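Local coordinates for protein iron transport multicopper oxidase FET3 (Saccharomyces cerevisiae, PDB 1ZPU) that oxidises ferrous to ferric iron with molecular oxygen, using four bound copper ions, so that yeast can import iron through its high-affinity permease, at residues V147-M155 against I465-L473; R191-V199 against D226-Q234. One frame throughout, in Å; residues are numbered along the deposited sequence.

Contact 1. Residues V147-M155 against I465-L473. With CU1 (copper (I) ion), chain B.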
ATOM      1  N   VAL A 147      -3.951  13.105 -11.416  1.00 69.19           N
ATOM      2  CA  VAL A 147      -3.080  12.042 -11.873  1.00 69.07           C
ATOM      3  C   VAL A 147      -3.256  11.768 -13.365  1.00 69.25           C
ATOM      4  O   VAL A 147      -2.278  11.603 -14.080  1.00 69.26           O
ATOM      5  CB  VAL A 147      -3.253  10.819 -11.013  1.00 68.61           C
ATOM      6  CG1 VAL A 147      -2.332   9.727 -11.454  1.00 69.32           C
ATOM      7  CG2 VAL A 147      -2.915  11.194  -9.623  1.00 69.03           C
ATOM      8  N   THR A 148      -4.495  11.777 -13.835  1.00 69.49           N
ATOM      9  CA  THR A 148      -4.777  11.603 -15.251  1.00 69.88           C
ATOM     10  C   THR A 148      -3.903  12.491 -16.141  1.00 69.93           C
ATOM     11  O   THR A 148      -3.339  12.010 -17.139  1.00 69.93           O
ATOM     12  CB  THR A 148      -6.295  11.755 -15.525  1.00 70.34           C
ATOM     13  OG1 THR A 148      -6.903  10.459 -15.423  1.00 71.00           O
ATOM     14  CG2 THR A 148      -6.598  12.372 -16.913  1.00 69.87           C
ATOM     15  N   ASP A 149      -3.766  13.762 -15.751  1.00 69.96           N
ATOM     16  CA  ASP A 149      -2.956  14.734 -16.492  1.00 70.12           C
ATOM     17  C   ASP A 149      -1.442  14.525 -16.381  1.00 69.85           C
ATOM     18  O   ASP A 149      -0.716  14.623 -17.386  1.00 69.88           O
ATOM     19  CB  ASP A 149      -3.370  16.146 -16.105  1.00 70.45           C
ATOM     20  CG  ASP A 149      -4.746  16.493 -16.631  1.00 72.11           C
ATOM     21  OD1 ASP A 149      -5.105  15.970 -17.713  1.00 74.40           O
ATOM     22  OD2 ASP A 149      -5.474  17.274 -15.980  1.00 74.29           O
ATOM     23  N   LEU A 150      -0.978  14.209 -15.173  1.00 69.32           N
ATOM     24  CA  LEU A 150       0.432  13.928 -14.951  1.00 69.10           C
ATOM     25  C   LEU A 150       0.891  12.694 -15.720  1.00 69.26           C
ATOM     26  O   LEU A 150       1.987  12.689 -16.285  1.00 69.42           O
ATOM     27  CB  LEU A 150       0.747  13.794 -13.458  1.00 69.02           C
ATOM     28  CG  LEU A 150       0.465  15.037 -12.604  1.00 68.29           C
ATOM     29  CD1 LEU A 150       0.619  14.748 -11.149  1.00 65.53           C
ATOM     30  CD2 LEU A 150       1.337  16.210 -13.033  1.00 67.10           C
ATOM     31  N   THR A 151       0.042  11.671 -15.758  1.00 69.24           N
ATOM     32  CA  THR A 151       0.326  10.421 -16.456  1.00 69.47           C
ATOM     33  C   THR A 151       0.700  10.635 -17.924  1.00 69.53           C
ATOM     34  O   THR A 151       1.514   9.896 -18.474  1.00 69.56           O
ATOM     35  CB  THR A 151      -0.900   9.496 -16.398  1.00 69.58           C
ATOM     36  OG1 THR A 151      -1.241   9.257 -15.029  1.00 70.26           O
ATOM     37  CG2 THR A 151      -0.636   8.158 -17.098  1.00 69.94           C
ATOM     38  N   LYS A 152       0.103  11.647 -18.548  1.00 69.51           N
ATOM     39  CA  LYS A 152       0.329  11.930 -19.959  1.00 69.79           C
ATOM     40  C   LYS A 152       1.781  12.261 -20.229  1.00 69.69           C
ATOM     41  O   LYS A 152       2.339  11.849 -21.251  1.00 69.73           O
ATOM     42  CB  LYS A 152      -0.542  13.094 -20.426  1.00 69.93           C
ATOM     43  CG  LYS A 152      -2.003  12.774 -20.534  1.00 70.75           C
ATOM     44  CD  LYS A 152      -2.791  14.056 -20.620  1.00 72.98           C
ATOM     45  CE  LYS A 152      -4.274  13.809 -20.414  1.00 74.39           C
ATOM     46  NZ  LYS A 152      -5.038  14.974 -20.964  1.00 75.68           N
ATOM     47  N   SER A 153       2.385  13.015 -19.318  1.00 69.68           N
ATOM     48  CA  SER A 153       3.796  13.361 -19.452  1.00 69.85           C
ATOM     49  C   SER A 153       4.711  12.461 -18.615  1.00 69.76           C
ATOM     50  O   SER A 153       5.924  12.501 -18.793  1.00 70.25           O
ATOM     51  CB  SER A 153       4.057  14.842 -19.166  1.00 69.75           C
ATOM     52  OG  SER A 153       3.482  15.224 -17.932  1.00 70.66           O
ATOM     53  N   PHE A 154       4.148  11.644 -17.726  1.00 69.37           N
ATOM     54  CA  PHE A 154       4.960  10.680 -16.981  1.00 69.12           C
ATOM     55  C   PHE A 154       5.331   9.465 -17.822  1.00 69.24           C
ATOM     56  O   PHE A 154       6.491   9.070 -17.880  1.00 69.23           O
ATOM     57  CB  PHE A 154       4.257  10.198 -15.718  1.00 68.71           C
ATOM     58  CG  PHE A 154       4.990   9.105 -15.009  1.00 67.65           C
ATOM     59  CD1 PHE A 154       6.330   9.271 -14.639  1.00 67.09           C
ATOM     60  CD2 PHE A 154       4.342   7.914 -14.690  1.00 66.80           C
ATOM     61  CE1 PHE A 154       7.023   8.259 -13.972  1.00 67.35           C
ATOM     62  CE2 PHE A 154       5.011   6.892 -14.014  1.00 66.66           C
ATOM     63  CZ  PHE A 154       6.358   7.059 -13.654  1.00 67.99           C
ATOM     64  N   MET A 155       4.326   8.855 -18.434  1.00 69.47           N
ATOM     65  CA  MET A 155       4.524   7.716 -19.302  1.00 69.70           C
ATOM     66  C   MET A 155       4.617   8.253 -20.726  1.00 69.59           C
ATOM     67  O   MET A 155       3.651   8.197 -21.491  1.00 69.74           O
ATOM     68  CB  MET A 155       3.350   6.751 -19.158  1.00 69.91           C
ATOM     69  CG  MET A 155       3.771   5.304 -18.997  1.00 71.51           C
ATOM     70  SD  MET A 155       4.159   4.904 -17.280  1.00 70.75           S
ATOM     71  CE  MET A 155       2.492   4.869 -16.653  1.00 74.18           C
ATOM     72  N   ILE A 465       4.264   2.687  -4.684  1.00 68.65           N
ATOM     73  CA  ILE A 465       4.405   3.999  -5.266  1.00 68.71           C
ATOM     74  C   ILE A 465       3.592   3.983  -6.534  1.00 69.17           C
ATOM     75  O   ILE A 465       3.910   3.262  -7.476  1.00 69.54           O
ATOM     76  CB  ILE A 465       5.862   4.340  -5.605  1.00 68.99           C
ATOM     77  CG1 ILE A 465       6.659   4.646  -4.326  1.00 67.78           C
ATOM     78  CG2 ILE A 465       5.915   5.529  -6.600  1.00 68.78           C
ATOM     79  CD1 ILE A 465       8.166   4.702  -4.532  1.00 66.77           C
ATOM     80  N   GLU A 466       2.539   4.784  -6.553  1.00 69.51           N
ATOM     81  CA  GLU A 466       1.559   4.747  -7.618  1.00 70.23           C
ATOM     82  C   GLU A 466       2.157   4.850  -9.016  1.00 69.91           C
ATOM     83  O   GLU A 466       1.712   4.165  -9.948  1.00 70.09           O
ATOM     84  CB  GLU A 466       0.527   5.832  -7.365  1.00 70.90           C
ATOM     85  CG  GLU A 466      -0.567   5.362  -6.406  1.00 74.91           C
ATOM     86  CD  GLU A 466      -1.557   4.399  -7.086  1.00 79.16           C
ATOM     87  OE1 GLU A 466      -2.333   4.877  -7.964  1.00 80.76           O
ATOM     88  OE2 GLU A 466      -1.547   3.180  -6.745  1.00 79.67           O
ATOM     89  N   TRP A 467       3.175   5.696  -9.153  1.00 69.43           N
ATOM     90  CA  TRP A 467       3.867   5.862 -10.422  1.00 68.83           C
ATOM     91  C   TRP A 467       4.539   4.568 -10.868  1.00 68.83           C
ATOM     92  O   TRP A 467       4.505   4.225 -12.045  1.00 69.06           O
ATOM     93  CB  TRP A 467       4.881   6.995 -10.322  1.00 68.57           C
ATOM     94  CG  TRP A 467       4.300   8.249  -9.707  1.00 68.87           C
ATOM     95  CD1 TRP A 467       4.678   8.835  -8.530  1.00 68.12           C
ATOM     96  CD2 TRP A 467       3.237   9.063 -10.244  1.00 67.80           C
ATOM     97  NE1 TRP A 467       3.921   9.970  -8.311  1.00 68.37           N
ATOM     98  CE2 TRP A 467       3.029  10.126  -9.339  1.00 67.51           C
ATOM     99  CE3 TRP A 467       2.450   8.992 -11.401  1.00 67.22           C
ATOM    100  CZ2 TRP A 467       2.067  11.111  -9.549  1.00 67.46           C
ATOM    101  CZ3 TRP A 467       1.489   9.965 -11.614  1.00 68.06           C
ATOM    102  CH2 TRP A 467       1.304  11.016 -10.687  1.00 68.31           C
ATOM    103  N   HIS A 468       5.127   3.839  -9.925  1.00 68.63           N
ATOM    104  CA  HIS A 468       5.837   2.624 -10.257  1.00 68.51           C
ATOM    105  C   HIS A 468       4.880   1.470 -10.582  1.00 68.80           C
ATOM    106  O   HIS A 468       5.182   0.606 -11.428  1.00 68.56           O
ATOM    107  CB  HIS A 468       6.829   2.261  -9.153  1.00 68.11           C
ATOM    108  CG  HIS A 468       7.874   3.312  -8.913  1.00 67.94           C
ATOM    109  ND1 HIS A 468       8.713   3.293  -7.816  1.00 67.23           N
ATOM    110  CD2 HIS A 468       8.202   4.422  -9.614  1.00 66.08           C
ATOM    111  CE1 HIS A 468       9.516   4.338  -7.860  1.00 65.90           C
ATOM    112  NE2 HIS A 468       9.224   5.040  -8.937  1.00 64.83           N
ATOM    113  N   LEU A 469       3.728   1.461  -9.914  1.00 68.96           N
ATOM    114  CA  LEU A 469       2.678   0.509 -10.229  1.00 68.97           C
ATOM    115  C   LEU A 469       2.132   0.776 -11.636  1.00 69.11           C
ATOM    116  O   LEU A 469       1.840  -0.159 -12.378  1.00 69.28           O
ATOM    117  CB  LEU A 469       1.576   0.587  -9.191  1.00 68.90           C
ATOM    118  CG  LEU A 469       0.418  -0.405  -9.292  1.00 68.97           C
ATOM    119  CD1 LEU A 469       0.877  -1.879  -9.180  1.00 67.67           C
ATOM    120  CD2 LEU A 469      -0.626  -0.039  -8.231  1.00 67.92           C
ATOM    121  N   LEU A 470       2.019   2.051 -12.002  1.00 69.32           N
ATOM    122  CA  LEU A 470       1.657   2.442 -13.370  1.00 69.54           C
ATOM    123  C   LEU A 470       2.689   1.989 -14.378  1.00 69.41           C
ATOM    124  O   LEU A 470       2.334   1.641 -15.513  1.00 69.57           O
ATOM    125  CB  LEU A 470       1.459   3.953 -13.490  1.00 69.77           C
ATOM    126  CG  LEU A 470       0.047   4.410 -13.143  1.00 71.14           C
ATOM    127  CD1 LEU A 470       0.041   5.872 -12.718  1.00 72.41           C
ATOM    128  CD2 LEU A 470      -0.907   4.165 -14.317  1.00 72.82           C
ATOM    129  N   GLN A 471       3.956   1.991 -13.959  1.00 69.23           N
ATOM    130  CA  GLN A 471       5.056   1.486 -14.773  1.00 69.05           C
ATOM    131  C   GLN A 471       5.089  -0.043 -14.827  1.00 68.94           C
ATOM    132  O   GLN A 471       5.929  -0.625 -15.509  1.00 69.08           O
ATOM    133  CB  GLN A 471       6.368   2.025 -14.238  1.00 69.03           C
ATOM    134  CG  GLN A 471       6.640   3.471 -14.562  1.00 69.37           C
ATOM    135  CD  GLN A 471       7.991   3.905 -14.037  1.00 70.84           C
ATOM    136  OE1 GLN A 471       8.114   4.335 -12.883  1.00 72.93           O
ATOM    137  NE2 GLN A 471       9.025   3.775 -14.871  1.00 70.48           N
ATOM    138  N   GLY A 472       4.180  -0.686 -14.093  1.00 69.00           N
ATOM    139  CA  GLY A 472       4.048  -2.149 -14.068  1.00 68.91           C
ATOM    140  C   GLY A 472       4.897  -2.957 -13.086  1.00 69.12           C
ATOM    141  O   GLY A 472       5.187  -4.121 -13.356  1.00 69.20           O
ATOM    142  N   LEU A 473       5.272  -2.370 -11.942  1.00 69.09           N
ATOM    143  CA  LEU A 473       6.106  -3.056 -10.954  1.00 68.97           C
ATOM    144  C   LEU A 473       5.238  -3.925 -10.073  1.00 69.14           C
ATOM    145  O   LEU A 473       5.013  -3.598  -8.907  1.00 69.32           O
ATOM    146  CB  LEU A 473       6.843  -2.059 -10.061  1.00 68.77           C
ATOM    147  CG  LEU A 473       8.346  -2.269  -9.821  1.00 69.43           C
ATOM    148  CD1 LEU A 473       8.839  -1.504  -8.600  1.00 68.83           C
ATOM    149  CD2 LEU A 473       8.774  -3.736  -9.752  1.00 69.43           C
TER
HETATM  150 CU   CU1 B1001       8.829   1.686  -6.495  1.00 82.54          CU
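Trp467 reaches from helix 466-470 to helix 147-154 and presents the edge of its indole to the face of the Phe154 ring. The phenyl and the six-membered ring of the indole have centroids 5.5 Å apart and planes at 66°, an edge-to-face pair. The far end of the indole meets the first turns of the other helix: CZ3 lies 3.8 Å from Val147 CG1, and CH2 is equally close to Leu150 CD1. Phe154, its ring carried out on the side opposite its own backbone N, extends alongside helix 466-470, where its edge meets the backbone O of Trp467 and the side chain of Gln471. Its CZ is 3.3 Å from Gln471 OE1, and ring and amide stand almost perpendicular, at 84°. Next along, the bent chain of Met155 lays CE against Leu470 CB at 3.5 Å.

No hydrogen bond crosses this interface; it is a largely apolar seam between the second and third cupredoxin-like domains of the multicopper oxidase, with helix axes 11.8 Å apart and crossing at -57°. The polar ends are held from outside: Trp467 NE1 bonds to the hydroxyl of Tyr143, and Gln471 NE2 to the backbone O of Asn332. Thr151 turns its hydroxyl back onto Val147 O, which also accepts from Thr151 N.

Behind Trp467, the next residue, His468, binds the type 1 copper through ND1 at 2.1 Å, together with His392 and Cys463. Its NE2 is hydrogen-bonded to Glu164, while Ile465 CG2 sits over the centre of the imidazole.

Contact 2. Residues R191-V199 against D226-Q234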
ATOM      1  N   ARG A 191      -2.396   6.930  15.830  1.00 68.99           N
ATOM      2  CA  ARG A 191      -2.233   6.106  14.630  1.00 69.01           C
ATOM      3  C   ARG A 191      -1.680   6.942  13.498  1.00 68.75           C
ATOM      4  O   ARG A 191      -2.381   7.780  12.938  1.00 68.90           O
ATOM      5  CB  ARG A 191      -3.565   5.506  14.181  1.00 69.04           C
ATOM      6  CG  ARG A 191      -4.333   4.748  15.227  1.00 69.54           C
ATOM      7  CD  ARG A 191      -5.763   4.604  14.777  1.00 71.07           C
ATOM      8  NE  ARG A 191      -6.666   4.450  15.906  1.00 73.35           N
ATOM      9  CZ  ARG A 191      -6.961   3.273  16.446  1.00 75.82           C
ATOM     10  NH1 ARG A 191      -6.442   2.149  15.932  1.00 76.27           N
ATOM     11  NH2 ARG A 191      -7.783   3.212  17.491  1.00 76.26           N
ATOM     12  N   ILE A 192      -0.426   6.711  13.149  1.00 68.61           N
ATOM     13  CA  ILE A 192       0.188   7.475  12.069  1.00 68.84           C
ATOM     14  C   ILE A 192       0.155   6.637  10.807  1.00 69.09           C
ATOM     15  O   ILE A 192       0.760   5.572  10.768  1.00 69.49           O
ATOM     16  CB  ILE A 192       1.637   7.916  12.407  1.00 68.58           C
ATOM     17  CG1 ILE A 192       1.685   8.506  13.801  1.00 68.34           C
ATOM     18  CG2 ILE A 192       2.112   8.994  11.469  1.00 67.33           C
ATOM     19  CD1 ILE A 192       3.034   8.361  14.483  1.00 70.51           C
ATOM     20  N   VAL A 193      -0.565   7.113   9.789  1.00 68.93           N
ATOM     21  CA  VAL A 193      -0.708   6.373   8.537  1.00 68.83           C
ATOM     22  C   VAL A 193      -0.187   7.195   7.381  1.00 69.06           C
ATOM     23  O   VAL A 193      -0.605   8.348   7.204  1.00 69.52           O
ATOM     24  CB  VAL A 193      -2.188   6.030   8.240  1.00 68.93           C
ATOM     25  CG1 VAL A 193      -2.293   5.160   7.004  1.00 68.73           C
ATOM     26  CG2 VAL A 193      -2.858   5.339   9.432  1.00 68.66           C
ATOM     27  N   ASN A 194       0.711   6.627   6.584  1.00 68.87           N
ATOM     28  CA  ASN A 194       1.064   7.299   5.338  1.00 69.01           C
ATOM     29  C   ASN A 194       0.168   6.878   4.154  1.00 69.03           C
ATOM     30  O   ASN A 194       0.398   5.844   3.522  1.00 68.79           O
ATOM     31  CB  ASN A 194       2.544   7.158   5.017  1.00 68.67           C
ATOM     32  CG  ASN A 194       2.928   7.982   3.834  1.00 69.62           C
ATOM     33  OD1 ASN A 194       2.044   8.442   3.087  1.00 71.24           O
ATOM     34  ND2 ASN A 194       4.223   8.189   3.635  1.00 67.77           N
ATOM     35  N   VAL A 195      -0.864   7.675   3.881  1.00 69.04           N
ATOM     36  CA  VAL A 195      -1.821   7.371   2.808  1.00 68.91           C
ATOM     37  C   VAL A 195      -1.410   8.043   1.495  1.00 69.06           C
ATOM     38  O   VAL A 195      -2.239   8.322   0.639  1.00 69.15           O
ATOM     39  CB  VAL A 195      -3.222   7.824   3.211  1.00 69.01           C
ATOM     40  CG1 VAL A 195      -3.758   6.947   4.365  1.00 68.81           C
ATOM     41  CG2 VAL A 195      -3.177   9.273   3.631  1.00 68.42           C
ATOM     42  N   GLY A 196      -0.120   8.328   1.354  1.00 69.10           N
ATOM     43  CA  GLY A 196       0.389   9.003   0.171  1.00 68.98           C
ATOM     44  C   GLY A 196       0.529   8.041  -0.995  1.00 69.20           C
ATOM     45  O   GLY A 196       0.369   6.821  -0.848  1.00 68.72           O
ATOM     46  N   GLY A 197       0.819   8.600  -2.166  1.00 69.37           N
ATOM     47  CA  GLY A 197       0.941   7.803  -3.374  1.00 69.22           C
ATOM     48  C   GLY A 197       2.387   7.626  -3.802  1.00 68.94           C
ATOM     49  O   GLY A 197       2.700   6.811  -4.668  1.00 69.22           O
ATOM     50  N   PHE A 198       3.283   8.383  -3.199  1.00 68.66           N
ATOM     51  CA  PHE A 198       4.649   8.415  -3.688  1.00 68.71           C
ATOM     52  C   PHE A 198       5.654   8.433  -2.544  1.00 68.71           C
ATOM     53  O   PHE A 198       6.301   7.447  -2.258  1.00 68.83           O
ATOM     54  CB  PHE A 198       4.825   9.634  -4.626  1.00 68.32           C
ATOM     55  CG  PHE A 198       6.216   9.825  -5.174  1.00 66.98           C
ATOM     56  CD1 PHE A 198       7.129   8.778  -5.246  1.00 67.00           C
ATOM     57  CD2 PHE A 198       6.591  11.064  -5.681  1.00 66.97           C
ATOM     58  CE1 PHE A 198       8.411   8.974  -5.792  1.00 66.38           C
ATOM     59  CE2 PHE A 198       7.882  11.267  -6.224  1.00 66.49           C
ATOM     60  CZ  PHE A 198       8.779  10.222  -6.273  1.00 66.09           C
ATOM     61  N   VAL A 199       5.733   9.561  -1.870  1.00 68.78           N
ATOM     62  CA  VAL A 199       6.901   9.931  -1.096  1.00 69.07           C
ATOM     63  C   VAL A 199       6.929   9.404   0.365  1.00 68.90           C
ATOM     64  O   VAL A 199       5.961   9.527   1.107  1.00 69.49           O
ATOM     65  CB  VAL A 199       6.999  11.466  -1.206  1.00 69.03           C
ATOM     66  CG1 VAL A 199       7.321  12.136   0.115  1.00 70.59           C
ATOM     67  CG2 VAL A 199       7.948  11.846  -2.304  1.00 68.66           C
ATOM     68  N   ASP A 226      12.566   8.906  18.739  1.00 69.60           N
ATOM     69  CA  ASP A 226      12.323  10.310  18.521  1.00 69.57           C
ATOM     70  C   ASP A 226      11.787  10.535  17.125  1.00 69.47           C
ATOM     71  O   ASP A 226      11.187  11.568  16.863  1.00 69.91           O
ATOM     72  CB  ASP A 226      13.617  11.085  18.681  1.00 69.86           C
ATOM     73  CG  ASP A 226      14.188  10.976  20.077  1.00 71.65           C
ATOM     74  OD1 ASP A 226      15.430  11.065  20.220  1.00 72.25           O
ATOM     75  OD2 ASP A 226      13.390  10.794  21.031  1.00 74.05           O
ATOM     76  N   MET A 227      11.996   9.576  16.226  1.00 69.16           N
ATOM     77  CA  MET A 227      11.674   9.785  14.816  1.00 69.18           C
ATOM     78  C   MET A 227      11.238   8.508  14.069  1.00 69.13           C
ATOM     79  O   MET A 227      11.790   7.422  14.283  1.00 69.29           O
ATOM     80  CB  MET A 227      12.870  10.436  14.116  1.00 68.60           C
ATOM     81  CG  MET A 227      12.538  10.997  12.747  1.00 69.55           C
ATOM     82  SD  MET A 227      13.915  11.808  11.925  1.00 70.30           S
ATOM     83  CE  MET A 227      14.303  13.101  13.090  1.00 68.42           C
ATOM     84  N   LEU A 228      10.251   8.638  13.189  1.00 69.08           N
ATOM     85  CA  LEU A 228       9.852   7.510  12.329  1.00 68.99           C
ATOM     86  C   LEU A 228      10.125   7.795  10.871  1.00 68.86           C
ATOM     87  O   LEU A 228      10.023   8.932  10.439  1.00 69.16           O
ATOM     88  CB  LEU A 228       8.372   7.177  12.484  1.00 68.76           C
ATOM     89  CG  LEU A 228       7.824   6.816  13.861  1.00 69.15           C
ATOM     90  CD1 LEU A 228       6.305   6.800  13.832  1.00 69.96           C
ATOM     91  CD2 LEU A 228       8.375   5.479  14.348  1.00 69.84           C
ATOM     92  N   TYR A 229      10.482   6.758  10.121  1.00 68.80           N
ATOM     93  CA  TYR A 229      10.483   6.821   8.664  1.00 68.72           C
ATOM     94  C   TYR A 229       9.289   5.984   8.176  1.00 68.90           C
ATOM     95  O   TYR A 229       9.283   4.769   8.322  1.00 69.59           O
ATOM     96  CB  TYR A 229      11.809   6.296   8.104  1.00 68.18           C
ATOM     97  CG  TYR A 229      11.947   6.353   6.591  1.00 68.68           C
ATOM     98  CD1 TYR A 229      12.385   7.513   5.941  1.00 68.71           C
ATOM     99  CD2 TYR A 229      11.631   5.245   5.809  1.00 69.09           C
ATOM    100  CE1 TYR A 229      12.495   7.567   4.552  1.00 67.04           C
ATOM    101  CE2 TYR A 229      11.738   5.286   4.426  1.00 68.47           C
ATOM    102  CZ  TYR A 229      12.175   6.441   3.803  1.00 67.62           C
ATOM    103  OH  TYR A 229      12.272   6.435   2.425  1.00 66.96           O
ATOM    104  N   ILE A 230       8.272   6.631   7.630  1.00 68.71           N
ATOM    105  CA  ILE A 230       7.053   5.946   7.195  1.00 68.83           C
ATOM    106  C   ILE A 230       6.919   6.029   5.679  1.00 69.14           C
ATOM    107  O   ILE A 230       6.774   7.140   5.130  1.00 69.42           O
ATOM    108  CB  ILE A 230       5.784   6.596   7.802  1.00 68.49           C
ATOM    109  CG1 ILE A 230       6.019   6.912   9.285  1.00 69.86           C
ATOM    110  CG2 ILE A 230       4.584   5.718   7.608  1.00 66.34           C
ATOM    111  CD1 ILE A 230       4.807   7.471   9.995  1.00 69.37           C
ATOM    112  N   THR A 231       6.966   4.873   5.006  1.00 68.86           N
ATOM    113  CA  THR A 231       6.757   4.820   3.557  1.00 68.86           C
ATOM    114  C   THR A 231       5.269   4.893   3.297  1.00 68.92           C
ATOM    115  O   THR A 231       4.472   4.774   4.218  1.00 68.87           O
ATOM    116  CB  THR A 231       7.295   3.504   2.896  1.00 69.29           C
ATOM    117  OG1 THR A 231       6.342   2.437   3.049  1.00 69.00           O
ATOM    118  CG2 THR A 231       8.656   3.079   3.453  1.00 68.15           C
ATOM    119  N   VAL A 232       4.873   5.063   2.038  1.00 69.19           N
ATOM    120  CA  VAL A 232       3.440   5.095   1.738  1.00 68.71           C
ATOM    121  C   VAL A 232       2.862   3.737   2.070  1.00 68.80           C
ATOM    122  O   VAL A 232       3.553   2.730   1.942  1.00 68.78           O
ATOM    123  CB  VAL A 232       3.133   5.478   0.300  1.00 68.16           C
ATOM    124  CG1 VAL A 232       3.659   6.851   0.022  1.00 68.11           C
ATOM    125  CG2 VAL A 232       3.708   4.483  -0.665  1.00 67.99           C
ATOM    126  N   ALA A 233       1.622   3.731   2.551  1.00 68.77           N
ATOM    127  CA  ALA A 233       0.876   2.507   2.817  1.00 68.72           C
ATOM    128  C   ALA A 233       1.164   1.887   4.173  1.00 68.78           C
ATOM    129  O   ALA A 233       0.399   1.065   4.642  1.00 68.58           O
ATOM    130  CB  ALA A 233       1.094   1.478   1.702  1.00 68.53           C
ATOM    131  N   GLN A 234       2.269   2.252   4.810  1.00 69.19           N
ATOM    132  CA  GLN A 234       2.509   1.679   6.130  1.00 69.49           C
ATOM    133  C   GLN A 234       1.900   2.467   7.280  1.00 69.42           C
ATOM    134  O   GLN A 234       1.601   3.650   7.133  1.00 69.73           O
ATOM    135  CB  GLN A 234       3.966   1.239   6.384  1.00 69.74           C
ATOM    136  CG  GLN A 234       5.107   2.187   6.105  1.00 69.86           C
ATOM    137  CD  GLN A 234       6.477   1.448   6.082  1.00 70.21           C
ATOM    138  OE1 GLN A 234       6.570   0.267   5.691  1.00 69.13           O
ATOM    139  NE2 GLN A 234       7.541   2.148   6.514  1.00 71.52           N
TER
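Asn194 and the turn from Thr231 to Gln234 are joined through their backbones by two nearly straight hydrogen bonds, Asn194 N to Gln234 O at 3.2 Å and Ala233 N to Asn194 O at 2.6 Å. Strands 191-194 and 228-230 converge on this junction, their directions 42° apart and their axes 8.7 Å apart at closest approach.

The Asn194 side chain works alongside this backbone pair. A chi1 of -173° swings the amide away from the Asn194 nitrogen and across the start of the turn, and ND2 gives a hydrogen to Ile230 O at 3.1 Å. That acceptor lies in the amide plane, although the nitrogen stands well above the plane of the carbonyl it meets. A second, weak bond runs from ND2 to Val199 O. On the other side of the amide, OD1 accepts from Gly196 N at 2.8 Å, forming an Asx turn that bends the chain as it leaves the strand.

This is the interior of the second cupredoxin-like domain: strands 187-194 and 228-230 belong to its two different sheets, and the type II turn leads back into strand 235-241 beside the first. Between the sheets, Ile192 CG2 packs on Ile230 CD1 at 3.4 Å and Ile192 CD1 on Leu228 CD1 at 3.7 Å. An alanine in place of Asn194 keeps the two backbone bonds but would probably leave Ile230 O and Gly196 N without their amide partner and the bend after the strand less firmly fixed.

Val232 fills the curve of 196-199, its CB 3.3 Å from Gly196 O and its CG1 near Phe198 O and Val199 O. Glu141 takes up the backbone N atoms of Gly197, Phe198 and Val199 from outside.

The two contacts, their centres 20 Å apart, meet where the loop of contact 2 passes the start of helix 466-470. Glu466 N lies 2.8 Å from Gly197 O, a probable hydrogen bond, and Trp467 NE1 packs 3.8 Å from Phe198 CB, so the indole that reaches helix 147-154 in contact 1 also rests on the bend after strand 187-194. Each contact lies near a different copper centre. Contact 1 supplies His468 to the type 1 copper, whereas the Ala233 side chain of contact 2 is about 5 Å from a copper ion and about 4 Å from the side chains of His62 and His464, ligands of one type 3 copper.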